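Imidazoleglycerol-phosphate dehydratase (Pyrococcus furiosus, PDB 5DNX) catalyses the dehydration of D-erythro-1-(imidazol-4-yl)glycerol 3-phosphate to 3-(imidazol-4-yl)-2-oxopropyl phosphate, the sixth step of histidine biosynthesis. Local coordinates at residues A80-D85 with V148-K153; L50-W55 with L119-W124; F74-N79 with S92-N97. All blocks are in the same frame, centred on the assembly; numbering follows the deposited sequence.

Contact 1: residues A80-D85 with V148-K153; sequences AIMPMD and VEAAFK. With MN (manganese (II) ion), chain E; 5LD ([(2R)-2-hydroxy-3-(1H-1,2,4-triazol-1-yl)propyl]phosphonic acid), chain F.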
loop_
_atom_site.group_PDB
_atom_site.type_symbol
_atom_site.label_atom_id
_atom_site.label_comp_id
_atom_site.label_asym_id
_atom_site.label_seq_id
_atom_site.Cartn_x
_atom_site.Cartn_y
_atom_site.Cartn_z
ATOM N N ALA A 80 36.571 -18.288 10.129
ATOM C CA ALA A 80 37.166 -17.001 10.534
ATOM C C ALA A 80 36.088 -15.939 10.489
ATOM O O ALA A 80 35.223 -15.974 9.627
ATOM C CB ALA A 80 38.297 -16.640 9.616
ATOM N N ILE A 81 36.111 -15.024 11.441
ATOM C CA ILE A 81 35.308 -13.785 11.332
ATOM C C ILE A 81 36.329 -12.674 11.247
ATOM O O ILE A 81 37.110 -12.481 12.165
ATOM C CB ILE A 81 34.349 -13.589 12.504
ATOM C CG1 ILE A 81 33.287 -14.694 12.455
ATOM C CG2 ILE A 81 33.734 -12.195 12.437
ATOM C CD1 ILE A 81 32.407 -14.742 13.682
ATOM N N MET A 82 36.342 -11.991 10.117
ATOM C CA MET A 82 37.367 -11.044 9.801
ATOM C C MET A 82 36.776 -9.638 9.706
ATOM O O MET A 82 35.982 -9.360 8.825
ATOM C CB MET A 82 38.033 -11.445 8.482
ATOM C CG MET A 82 39.164 -10.566 8.046
ATOM S SD MET A 82 40.498 -10.453 9.266
ATOM C CE MET A 82 40.803 -12.127 9.620
ATOM N N PRO A 83 37.168 -8.750 10.623
ATOM C CA PRO A 83 36.815 -7.346 10.523
ATOM C C PRO A 83 37.848 -6.644 9.665
ATOM O O PRO A 83 39.032 -7.000 9.703
ATOM C CB PRO A 83 36.901 -6.854 11.971
ATOM C CG PRO A 83 37.893 -7.742 12.610
ATOM C CD PRO A 83 37.813 -9.054 11.914
ATOM N N MET A 84 37.410 -5.701 8.850
ATOM C CA MET A 84 38.337 -4.793 8.201
ATOM C C MET A 84 37.667 -3.441 8.071
ATOM O O MET A 84 36.841 -3.243 7.188
ATOM C CB MET A 84 38.817 -5.319 6.849
ATOM C CG MET A 84 39.966 -4.459 6.350
ATOM S SD MET A 84 40.703 -4.986 4.798
ATOM C CE MET A 84 41.839 -3.626 4.630
ATOM N N ASP A 85 38.020 -2.524 8.970
ATOM C CA ASP A 85 37.313 -1.273 9.129
ATOM C C ASP A 85 35.783 -1.548 9.168
ATOM O O ASP A 85 35.327 -2.313 10.016
ATOM C CB ASP A 85 37.736 -0.284 8.033
ATOM C CG ASP A 85 39.169 0.217 8.204
ATOM O OD1 ASP A 85 39.934 -0.350 9.039
ATOM O OD2 ASP A 85 39.499 1.220 7.530
ATOM N N VAL A 148 36.156 -7.497 0.212
ATOM C CA VAL A 148 36.833 -8.534 -0.526
ATOM C C VAL A 148 38.121 -8.962 0.170
ATOM O O VAL A 148 38.399 -10.169 0.288
ATOM C CB VAL A 148 37.062 -8.129 -1.976
ATOM C CG1 VAL A 148 37.875 -9.195 -2.718
ATOM C CG2 VAL A 148 35.719 -7.913 -2.718
ATOM N N GLU A 149 38.877 -7.996 0.676
ATOM C CA GLU A 149 40.107 -8.326 1.384
ATOM C C GLU A 149 39.794 -9.077 2.685
ATOM O O GLU A 149 40.497 -10.020 3.018
ATOM C CB GLU A 149 40.965 -7.103 1.637
ATOM C CG GLU A 149 42.318 -7.454 2.243
ATOM C CD GLU A 149 43.271 -6.292 2.347
ATOM O OE1 GLU A 149 43.048 -5.213 1.742
ATOM O OE2 GLU A 149 44.264 -6.478 3.064
ATOM N N ALA A 150 38.748 -8.685 3.400
ATOM C CA ALA A 150 38.327 -9.462 4.569
ATOM C C ALA A 150 37.998 -10.916 4.206
ATOM O O ALA A 150 38.365 -11.836 4.940
ATOM C CB ALA A 150 37.167 -8.808 5.271
ATOM N N ALA A 151 37.337 -11.122 3.063
ATOM C CA ALA A 151 37.055 -12.471 2.599
ATOM C C ALA A 151 38.359 -13.271 2.339
ATOM O O ALA A 151 38.450 -14.427 2.738
ATOM C CB ALA A 151 36.171 -12.440 1.374
ATOM N N PHE A 152 39.348 -12.674 1.676
ATOM C CA PHE A 152 40.619 -13.385 1.436
ATOM C C PHE A 152 41.427 -13.624 2.722
ATOM O O PHE A 152 41.976 -14.714 2.903
ATOM C CB PHE A 152 41.483 -12.675 0.390
ATOM C CG PHE A 152 41.094 -12.973 -1.033
ATOM C CD1 PHE A 152 41.742 -13.983 -1.741
ATOM C CD2 PHE A 152 40.086 -12.254 -1.671
ATOM C CE1 PHE A 152 41.408 -14.263 -3.057
ATOM C CE2 PHE A 152 39.757 -12.509 -3.012
ATOM C CZ PHE A 152 40.403 -13.528 -3.690
ATOM N N LYS A 153 41.477 -12.637 3.607
ATOM C CA LYS A 153 42.088 -12.811 4.927
ATOM C C LYS A 153 41.392 -13.955 5.670
ATOM O O LYS A 153 42.051 -14.829 6.267
ATOM C CB LYS A 153 41.978 -11.533 5.754
ATOM C CG LYS A 153 42.861 -10.369 5.329
ATOM C CD LYS A 153 42.518 -9.133 6.184
ATOM C CE LYS A 153 43.562 -8.024 6.046
ATOM N NZ LYS A 153 43.100 -6.728 6.631
HETATM MN MN MN E . 44.370 -3.677 0.971
HETATM O O10 5LD F . 44.775 -4.577 7.023
HETATM P P9 5LD F . 46.257 -4.278 6.756
HETATM O O11 5LD F . 46.601 -2.870 7.181
HETATM O O12 5LD F . 47.174 -5.303 7.363
HETATM C C8 5LD F . 46.541 -4.415 4.963
HETATM C C7 5LD F . 45.521 -3.765 4.015
HETATM O O13 5LD F . 45.825 -4.148 2.657
HETATM C C6 5LD F . 45.564 -2.242 4.070
HETATM N N2 5LD F . 44.310 -1.629 3.616
HETATM N N1 5LD F . 43.753 -2.038 2.407
HETATM C C5 5LD F . 42.646 -1.302 2.289
HETATM N N4 5LD F . 42.506 -0.469 3.350
HETATM C C3 5LD F . 43.582 -0.674 4.155
HETATM O O HOH W 1 41.593 -6.301 8.897
#
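Met82 and Met84 reach from the strand onto the helix turn of Glu149, Ala150 and Lys153. The apolar part centres on Ala150. Met82 CG lies 3.8 Å from Ala150 CB and also rests on the Ala150 carbonyl oxygen. Its chain then bends at chi2 and chi3, which lays SD and CE against the CB and CD of Lys153. The two side chains cross at about a right angle. Met84 behaves differently. With CG anti to the backbone N (chi1 -170°) and the chain extended beyond it, Met84 runs past Ala150 to the inhibitor in the active site. Met84 SD passes 3.5 Å from Lys153 NZ, and Met84 CE ends 3.3 Å from N2 of the triazole inhibitor.

The polar part belongs to the helix. Glu149 OE1 binds a manganese ion at 2.2 Å, and the inhibitor completes part of the same shell with O13 and N1. Lys153 NZ donates a hydrogen bond of 2.8 Å to phosphonate O10. It also donates to a water that bonds Pro83 O, so strand and helix are joined through solvent. The ion pair between Lys153 NZ and Glu149 OE2 is long, at 3.8 Å.

His29 and His145 bind the same manganese, as does His53 of a neighbouring subunit. Strand 77-84 is at the end of its sheet within this chain, paired with strand 87-94, and helix 144-162 packs on that sheet. Helix 25-38 meets the helix at Val148, Glu149, Phe152 and Lys153.

Contact 2: residues L50-W55 with L119-W124; sequences LRHHLW and LKEFVW. With MN (manganese (II) ion), chain D; MN (manganese (II) ion), chain B; 5LD ([(2R)-2-hydroxy-3-(1H-1,2,4-triazol-1-yl)propyl]phosphonic acid), chain C.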
loop_
_atom_site.group_PDB
_atom_site.type_symbol
_atom_site.label_atom_id
_atom_site.label_comp_id
_atom_site.label_asym_id
_atom_site.label_seq_id
_atom_site.Cartn_x
_atom_site.Cartn_y
_atom_site.Cartn_z
ATOM N N LEU A 50 41.890 -13.187 -20.005
ATOM C CA LEU A 50 40.877 -12.341 -19.373
ATOM C C LEU A 50 40.884 -12.558 -17.862
ATOM O O LEU A 50 41.105 -13.668 -17.379
ATOM C CB LEU A 50 39.485 -12.693 -19.905
ATOM C CG LEU A 50 39.227 -12.570 -21.397
ATOM C CD1 LEU A 50 37.774 -12.974 -21.636
ATOM C CD2 LEU A 50 39.527 -11.153 -21.858
ATOM N N ARG A 51 40.618 -11.494 -17.111
ATOM C CA ARG A 51 40.697 -11.556 -15.660
ATOM C C ARG A 51 39.804 -12.626 -15.044
ATOM O O ARG A 51 40.205 -13.276 -14.099
ATOM C CB ARG A 51 40.425 -10.196 -15.028
ATOM C CG ARG A 51 41.511 -9.149 -15.270
ATOM C CD ARG A 51 41.131 -7.838 -14.597
ATOM N NE ARG A 51 41.378 -7.901 -13.144
ATOM C CZ ARG A 51 40.668 -7.278 -12.208
ATOM N NH1 ARG A 51 39.573 -6.575 -12.517
ATOM N NH2 ARG A 51 41.033 -7.401 -10.937
ATOM N N HIS A 52 38.599 -12.830 -15.582
ATOM C CA HIS A 52 37.738 -13.883 -15.035
ATOM C C HIS A 52 38.412 -15.241 -15.110
ATOM O O HIS A 52 38.359 -16.002 -14.148
ATOM C CB HIS A 52 36.446 -13.892 -15.789
ATOM C CG HIS A 52 35.424 -14.910 -15.366
ATOM N ND1 HIS A 52 34.096 -14.564 -15.228
ATOM C CD2 HIS A 52 35.477 -16.257 -15.210
ATOM C CE1 HIS A 52 33.383 -15.644 -14.969
ATOM N NE2 HIS A 52 34.196 -16.685 -14.960
ATOM N N HIS A 53 39.033 -15.544 -16.238
ATOM C CA HIS A 53 39.702 -16.828 -16.403
ATOM C C HIS A 53 40.842 -16.967 -15.404
ATOM O O HIS A 53 41.040 -18.031 -14.827
ATOM C CB HIS A 53 40.225 -16.988 -17.822
ATOM C CG HIS A 53 39.158 -16.985 -18.862
ATOM N ND1 HIS A 53 39.429 -16.743 -20.189
ATOM C CD2 HIS A 53 37.831 -17.268 -18.794
ATOM C CE1 HIS A 53 38.315 -16.843 -20.893
ATOM N NE2 HIS A 53 37.334 -17.165 -20.070
ATOM N N LEU A 54 41.561 -15.877 -15.168
ATOM C CA LEU A 54 42.630 -15.863 -14.158
ATOM C C LEU A 54 42.117 -16.152 -12.740
ATOM O O LEU A 54 42.631 -17.022 -12.043
ATOM C CB LEU A 54 43.351 -14.521 -14.156
ATOM C CG LEU A 54 44.399 -14.314 -13.049
ATOM C CD1 LEU A 54 45.598 -15.229 -13.274
ATOM C CD2 LEU A 54 44.794 -12.847 -12.975
ATOM N N TRP A 55 41.126 -15.392 -12.289
ATOM C CA TRP A 55 40.594 -15.556 -10.932
ATOM C C TRP A 55 40.050 -16.966 -10.696
ATOM O O TRP A 55 40.370 -17.611 -9.702
ATOM C CB TRP A 55 39.557 -14.476 -10.584
ATOM C CG TRP A 55 40.164 -13.097 -10.309
ATOM C CD1 TRP A 55 40.938 -12.336 -11.156
ATOM C CD2 TRP A 55 40.070 -12.356 -9.092
ATOM N NE1 TRP A 55 41.297 -11.168 -10.547
ATOM C CE2 TRP A 55 40.794 -11.161 -9.269
ATOM C CE3 TRP A 55 39.422 -12.579 -7.865
ATOM C CZ2 TRP A 55 40.872 -10.176 -8.271
ATOM C CZ3 TRP A 55 39.528 -11.621 -6.874
ATOM C CH2 TRP A 55 40.260 -10.437 -7.080
ATOM N N LEU A 119 35.392 -12.296 -7.351
ATOM C CA LEU A 119 35.429 -12.971 -6.043
ATOM C C LEU A 119 34.704 -14.294 -6.092
ATOM O O LEU A 119 35.238 -15.309 -5.657
ATOM C CB LEU A 119 34.831 -12.108 -4.942
ATOM C CG LEU A 119 34.663 -12.770 -3.579
ATOM C CD1 LEU A 119 36.005 -13.132 -2.978
ATOM C CD2 LEU A 119 33.862 -11.848 -2.666
ATOM N N LYS A 120 33.493 -14.288 -6.638
ATOM C CA LYS A 120 32.714 -15.530 -6.717
ATOM C C LYS A 120 33.411 -16.587 -7.533
ATOM O O LYS A 120 33.395 -17.772 -7.176
ATOM C CB LYS A 120 31.324 -15.260 -7.273
ATOM C CG LYS A 120 30.389 -14.640 -6.242
ATOM C CD LYS A 120 28.970 -14.504 -6.863
ATOM C CE LYS A 120 27.932 -13.932 -5.918
ATOM N NZ LYS A 120 26.684 -13.605 -6.678
ATOM N N GLU A 121 33.994 -16.181 -8.648
ATOM C CA GLU A 121 34.650 -17.154 -9.499
ATOM C C GLU A 121 35.929 -17.737 -8.891
ATOM O O GLU A 121 36.203 -18.911 -9.092
ATOM C CB GLU A 121 34.868 -16.590 -10.882
ATOM C CG GLU A 121 33.524 -16.490 -11.635
ATOM C CD GLU A 121 32.776 -17.809 -11.729
ATOM O OE1 GLU A 121 33.156 -18.707 -12.539
ATOM O OE2 GLU A 121 31.792 -17.945 -10.954
ATOM N N PHE A 122 36.665 -16.936 -8.135
ATOM C CA PHE A 122 37.793 -17.458 -7.382
ATOM C C PHE A 122 37.315 -18.458 -6.358
ATOM O O PHE A 122 37.882 -19.532 -6.245
ATOM C CB PHE A 122 38.595 -16.333 -6.702
ATOM C CG PHE A 122 39.583 -16.848 -5.683
ATOM C CD1 PHE A 122 40.821 -17.319 -6.065
ATOM C CD2 PHE A 122 39.251 -16.884 -4.339
ATOM C CE1 PHE A 122 41.719 -17.845 -5.130
ATOM C CE2 PHE A 122 40.142 -17.390 -3.415
ATOM C CZ PHE A 122 41.369 -17.881 -3.804
ATOM N N VAL A 123 36.270 -18.106 -5.610
ATOM C CA VAL A 123 35.801 -18.978 -4.533
ATOM C C VAL A 123 35.228 -20.278 -5.075
ATOM O O VAL A 123 35.501 -21.357 -4.518
ATOM C CB VAL A 123 34.815 -18.270 -3.584
ATOM C CG1 VAL A 123 34.272 -19.242 -2.557
ATOM C CG2 VAL A 123 35.521 -17.108 -2.888
ATOM N N TRP A 124 34.427 -20.189 -6.133
ATOM C CA TRP A 124 33.948 -21.413 -6.766
ATOM C C TRP A 124 35.073 -22.253 -7.315
ATOM O O TRP A 124 35.023 -23.491 -7.220
ATOM C CB TRP A 124 32.932 -21.150 -7.874
ATOM C CG TRP A 124 31.551 -21.253 -7.480
ATOM C CD1 TRP A 124 30.644 -20.209 -7.413
ATOM C CD2 TRP A 124 30.833 -22.430 -7.099
ATOM N NE1 TRP A 124 29.421 -20.683 -7.008
ATOM C CE2 TRP A 124 29.498 -22.035 -6.832
ATOM C CE3 TRP A 124 31.166 -23.773 -6.994
ATOM C CZ2 TRP A 124 28.522 -22.940 -6.436
ATOM C CZ3 TRP A 124 30.186 -24.677 -6.602
ATOM C CH2 TRP A 124 28.886 -24.248 -6.351
HETATM MN MN MN D . 33.562 -18.836 -14.657
HETATM MN MN MN B . 35.187 -17.592 -20.869
HETATM O O10 5LD C . 33.087 -23.353 -20.856
HETATM P P9 5LD C . 34.545 -23.663 -21.222
HETATM O O11 5LD C . 35.296 -24.185 -20.019
HETATM O O12 5LD C . 34.665 -24.571 -22.414
HETATM C C8 5LD C . 35.332 -22.108 -21.750
HETATM C C7 5LD C . 35.080 -20.846 -20.912
HETATM O O13 5LD C . 35.630 -19.703 -21.600
HETATM C C6 5LD C . 35.754 -20.912 -19.545
HETATM N N2 5LD C . 35.123 -20.018 -18.566
HETATM N N1 5LD C . 34.892 -18.689 -18.910
HETATM C C5 5LD C . 34.323 -18.163 -17.823
HETATM N N4 5LD C . 34.205 -19.093 -16.843
HETATM C C3 5LD C . 34.744 -20.244 -17.326
HETATM O O HOH W 2 33.191 -21.050 -14.653
#
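Glu121 lays its CG over one face of the His52 imidazole, 3.4 Å from His52 CE1. The two residues belong to a dimanganese site built on a pair of helices, 51-69 and 116-130, whose short segments run at 33° to each other. Glu121 OE1 and His52 NE2 bind the same manganese ion, at 2.2 Å and 2.3 Å. Glu121 OE1 and His52 NE2 lie 3.3 Å apart without a hydrogen bond, since both bind the metal. The ring and carboxylate planes are 43° apart. CG sits over the ring, and the bend at chi2 (-56°) turns the carboxylate so that OE1 reaches the ion.

Triazole N4 of the inhibitor, a water, Glu56 of the same chain, and His146 of a neighbouring subunit fill the remaining positions. Glu111 of that subunit is a further polar partner of His52. His53, next along the helix, binds the second manganese through NE2. Triazole N1 and O13 join it there, and His29, His145 and Glu149 of the same neighbour complete that site. Thus the triazole bridges the two ions, and the site forms between subunits.

Away from the metal the helices meet through carbon. Trp55 and Phe122 cross at about a right angle, with Phe122 CB at the edge of the indole, 4.0 Å from Trp55 CE3. Asp24 accepts the indole N-H. The backbones are close here: Phe122 CA makes a C-H...O contact of 3.5 Å with Trp55 O.

Contact 3: residues F74-N79 with S92-N97; sequences FTRFGN and SVDISN. With 5LD ([(2R)-2-hydroxy-3-(1H-1,2,4-triazol-1-yl)propyl]phosphonic acid), chain H.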
loop_
_atom_site.group_PDB
_atom_site.type_symbol
_atom_site.label_atom_id
_atom_site.label_comp_id
_atom_site.label_asym_id
_atom_site.label_seq_id
_atom_site.Cartn_x
_atom_site.Cartn_y
_atom_site.Cartn_z
ATOM N N PHE A 74 42.939 -34.788 8.269
ATOM C CA PHE A 74 42.972 -33.340 8.428
ATOM C C PHE A 74 41.747 -32.907 9.190
ATOM O O PHE A 74 40.758 -33.640 9.301
ATOM C CB PHE A 74 43.084 -32.618 7.070
ATOM C CG PHE A 74 42.088 -33.093 6.068
ATOM C CD1 PHE A 74 40.850 -32.468 5.941
ATOM C CD2 PHE A 74 42.351 -34.219 5.292
ATOM C CE1 PHE A 74 39.911 -32.943 5.007
ATOM C CE2 PHE A 74 41.419 -34.697 4.376
ATOM C CZ PHE A 74 40.189 -34.059 4.248
ATOM N N THR A 75 41.854 -31.700 9.718
ATOM C CA THR A 75 40.915 -31.135 10.693
ATOM C C THR A 75 39.534 -30.886 10.067
ATOM O O THR A 75 38.518 -30.923 10.759
ATOM C CB THR A 75 41.543 -29.864 11.313
ATOM O OG1 THR A 75 42.598 -30.275 12.193
ATOM C CG2 THR A 75 40.562 -29.075 12.151
ATOM N N ARG A 76 39.541 -30.620 8.773
ATOM C CA ARG A 76 38.338 -30.503 7.887
ATOM C C ARG A 76 37.591 -29.172 7.994
ATOM O O ARG A 76 37.267 -28.559 6.965
ATOM C CB ARG A 76 37.330 -31.653 8.108
ATOM C CG ARG A 76 36.074 -31.534 7.283
ATOM C CD ARG A 76 35.120 -32.683 7.592
ATOM N NE ARG A 76 33.872 -32.502 6.861
ATOM C CZ ARG A 76 32.806 -33.291 6.947
ATOM N NH1 ARG A 76 32.807 -34.378 7.718
ATOM N NH2 ARG A 76 31.728 -32.972 6.250
ATOM N N PHE A 77 37.265 -28.779 9.224
ATOM C CA PHE A 77 36.481 -27.571 9.485
ATOM C C PHE A 77 37.385 -26.418 9.884
ATOM O O PHE A 77 38.332 -26.578 10.677
ATOM C CB PHE A 77 35.477 -27.842 10.584
ATOM C CG PHE A 77 34.420 -28.822 10.193
ATOM C CD1 PHE A 77 33.400 -28.434 9.355
ATOM C CD2 PHE A 77 34.465 -30.144 10.621
ATOM C CE1 PHE A 77 32.392 -29.320 8.993
ATOM C CE2 PHE A 77 33.470 -31.040 10.244
ATOM C CZ PHE A 77 32.437 -30.629 9.427
ATOM N N GLY A 78 37.104 -25.226 9.347
ATOM C CA GLY A 78 37.742 -24.026 9.841
ATOM C C GLY A 78 36.878 -22.811 9.544
ATOM O O GLY A 78 36.230 -22.754 8.493
ATOM N N ASN A 79 36.867 -21.874 10.488
ATOM C CA ASN A 79 36.102 -20.627 10.365
ATOM C C ASN A 79 36.977 -19.439 10.643
ATOM O O ASN A 79 37.970 -19.541 11.364
ATOM C CB ASN A 79 34.974 -20.599 11.373
ATOM C CG ASN A 79 33.988 -21.721 11.175
ATOM O OD1 ASN A 79 33.494 -21.955 10.067
ATOM N ND2 ASN A 79 33.681 -22.412 12.254
ATOM N N SER A 92 33.452 -19.613 6.362
ATOM C CA SER A 92 33.273 -20.935 6.972
ATOM C C SER A 92 33.566 -21.996 5.941
ATOM O O SER A 92 32.979 -21.987 4.856
ATOM C CB SER A 92 31.836 -21.073 7.534
ATOM O OG SER A 92 31.651 -22.287 8.240
ATOM N N VAL A 93 34.496 -22.899 6.279
ATOM C CA VAL A 93 34.990 -23.898 5.337
ATOM C C VAL A 93 34.803 -25.287 5.924
ATOM O O VAL A 93 35.041 -25.514 7.114
ATOM C CB VAL A 93 36.482 -23.660 5.009
ATOM C CG1 VAL A 93 37.071 -24.818 4.208
ATOM C CG2 VAL A 93 36.673 -22.333 4.281
ATOM N N ASP A 94 34.388 -26.212 5.055
ATOM C CA ASP A 94 34.353 -27.635 5.363
ATOM C C ASP A 94 35.011 -28.332 4.195
ATOM O O ASP A 94 34.450 -28.344 3.089
ATOM C CB ASP A 94 32.907 -28.089 5.551
ATOM C CG ASP A 94 32.748 -29.581 5.625
ATOM O OD1 ASP A 94 33.772 -30.311 5.581
ATOM O OD2 ASP A 94 31.586 -30.041 5.706
ATOM N N ILE A 95 36.188 -28.915 4.415
ATOM C CA ILE A 95 36.845 -29.692 3.369
ATOM C C ILE A 95 36.134 -31.062 3.261
ATOM O O ILE A 95 36.601 -32.097 3.726
ATOM C CB ILE A 95 38.371 -29.781 3.569
ATOM C CG1 ILE A 95 38.991 -28.369 3.692
ATOM C CG2 ILE A 95 38.999 -30.536 2.400
ATOM C CD1 ILE A 95 40.467 -28.394 4.078
ATOM N N SER A 96 34.986 -31.009 2.609
ATOM C CA SER A 96 33.948 -32.031 2.643
ATOM C C SER A 96 33.989 -33.036 1.512
ATOM O O SER A 96 33.254 -34.010 1.554
ATOM C CB SER A 96 32.599 -31.297 2.512
ATOM O OG SER A 96 32.623 -30.536 1.302
ATOM N N ASN A 97 34.776 -32.752 0.474
ATOM C CA ASN A 97 34.658 -33.425 -0.800
ATOM C C ASN A 97 33.295 -33.214 -1.495
ATOM O O ASN A 97 32.894 -34.002 -2.344
ATOM C CB ASN A 97 34.989 -34.918 -0.653
ATOM C CG ASN A 97 35.490 -35.523 -1.937
ATOM O OD1 ASN A 97 36.107 -34.851 -2.743
ATOM N ND2 ASN A 97 35.183 -36.794 -2.157
HETATM O O10 5LD H . 30.706 -36.197 7.424
HETATM P P9 5LD H . 29.486 -35.919 6.566
HETATM O O11 5LD H . 29.043 -34.455 6.686
HETATM O O12 5LD H . 29.747 -36.295 5.113
HETATM C C8 5LD H . 28.167 -36.927 7.248
HETATM C C7 5LD H . 26.736 -36.584 6.794
HETATM O O13 5LD H . 25.791 -37.399 7.483
HETATM C C6 5LD H . 26.495 -36.893 5.322
HETATM N N2 5LD H . 25.364 -36.159 4.745
HETATM N N1 5LD H . 24.131 -36.165 5.418
HETATM C C5 5LD H . 23.328 -35.426 4.604
HETATM N N4 5LD H . 24.031 -34.964 3.544
HETATM C C3 5LD H . 25.296 -35.457 3.635
HETATM O O HOH W 3 33.732 -24.736 9.536
#
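Arg76 grips Asp94 side-on with two nitrogens. Arg76 NE donates to Asp94 OD1 at 2.5 Å, close to the guanidinium plane but 29° out of the carboxylate plane. Arg76 NH2 donates to Asp94 OD2 at 3.0 Å, on its syn lone pair, in a more bent bond. The two planes are 40° apart, so the pair is twisted. The remaining N-H groups reach the inhibitor and the backbone oxygen of Glu170: Arg76 NH1 bonds phosphonate O10 at 2.8 Å as well as Glu170 O, and NH2 bonds O11. The side chain is stretched out from CG to NE, with CG opposite the backbone N (chi1 177°), which carries the guanidinium to the phosphonate. Cutting this side chain back to alanine is likely to leave the Asp94 carboxylate without its cationic mate and the phosphonate two hydrogen bonds short.

Phe77 supports this pair. Its ring lies alongside Asp94, pointing the same way, with Phe77 CE1 3.4 Å from Asp94 CG. Its CZ also lies over one face of the guanidinium.

These residues stand at the open end of an antiparallel beta hairpin, strands 77-84 and 87-94. Phe77 with Asp94 and Asn79 with Ser92 are non-hydrogen-bonded pairs, and their side chains share one face. Gly78 and Val93 form the hydrogen-bonded pair between them, with bonds in both directions. Beyond the strand, Ile95 N donates to Arg76 O at 2.8 Å. On the Asn79 face, Ser92 OG donates to Asn79 OD1 at 2.6 Å.

The Phe74 ring edge faces Ile95 O, and Phe74 CE1 touches Ile95 CG2 at 3.7 Å. Farther out, Arg98, Ser171 and Lys173 also bond the inhibitor, as does Lys153 of a neighbouring subunit. Met82 of that subunit packs on Phe77.

Overall arrangement
All three contacts are buried; none is a surface contact. Contacts 1 and 3 share strand 77-84, and their first segments adjoin in sequence. Contact 1 packs this strand on a helix with methionine and alanine, whereas contact 3 pairs it with strand 87-94 through backbone bonds and a salt bridge. Neither contact 1 nor contact 2 has a direct hydrogen bond across it; in contact 2 a shared manganese and aromatic packing join the helices. Contacts 1 and 2 touch where Phe152 meets Phe122, Leu119 and Trp55. Contacts 2 and 3 lie on opposite sides of the chain's centre. Each contact reaches a different bound inhibitor: contact 1 through metal and phosphonate, contact 2 through metal, contact 3 through the phosphonate.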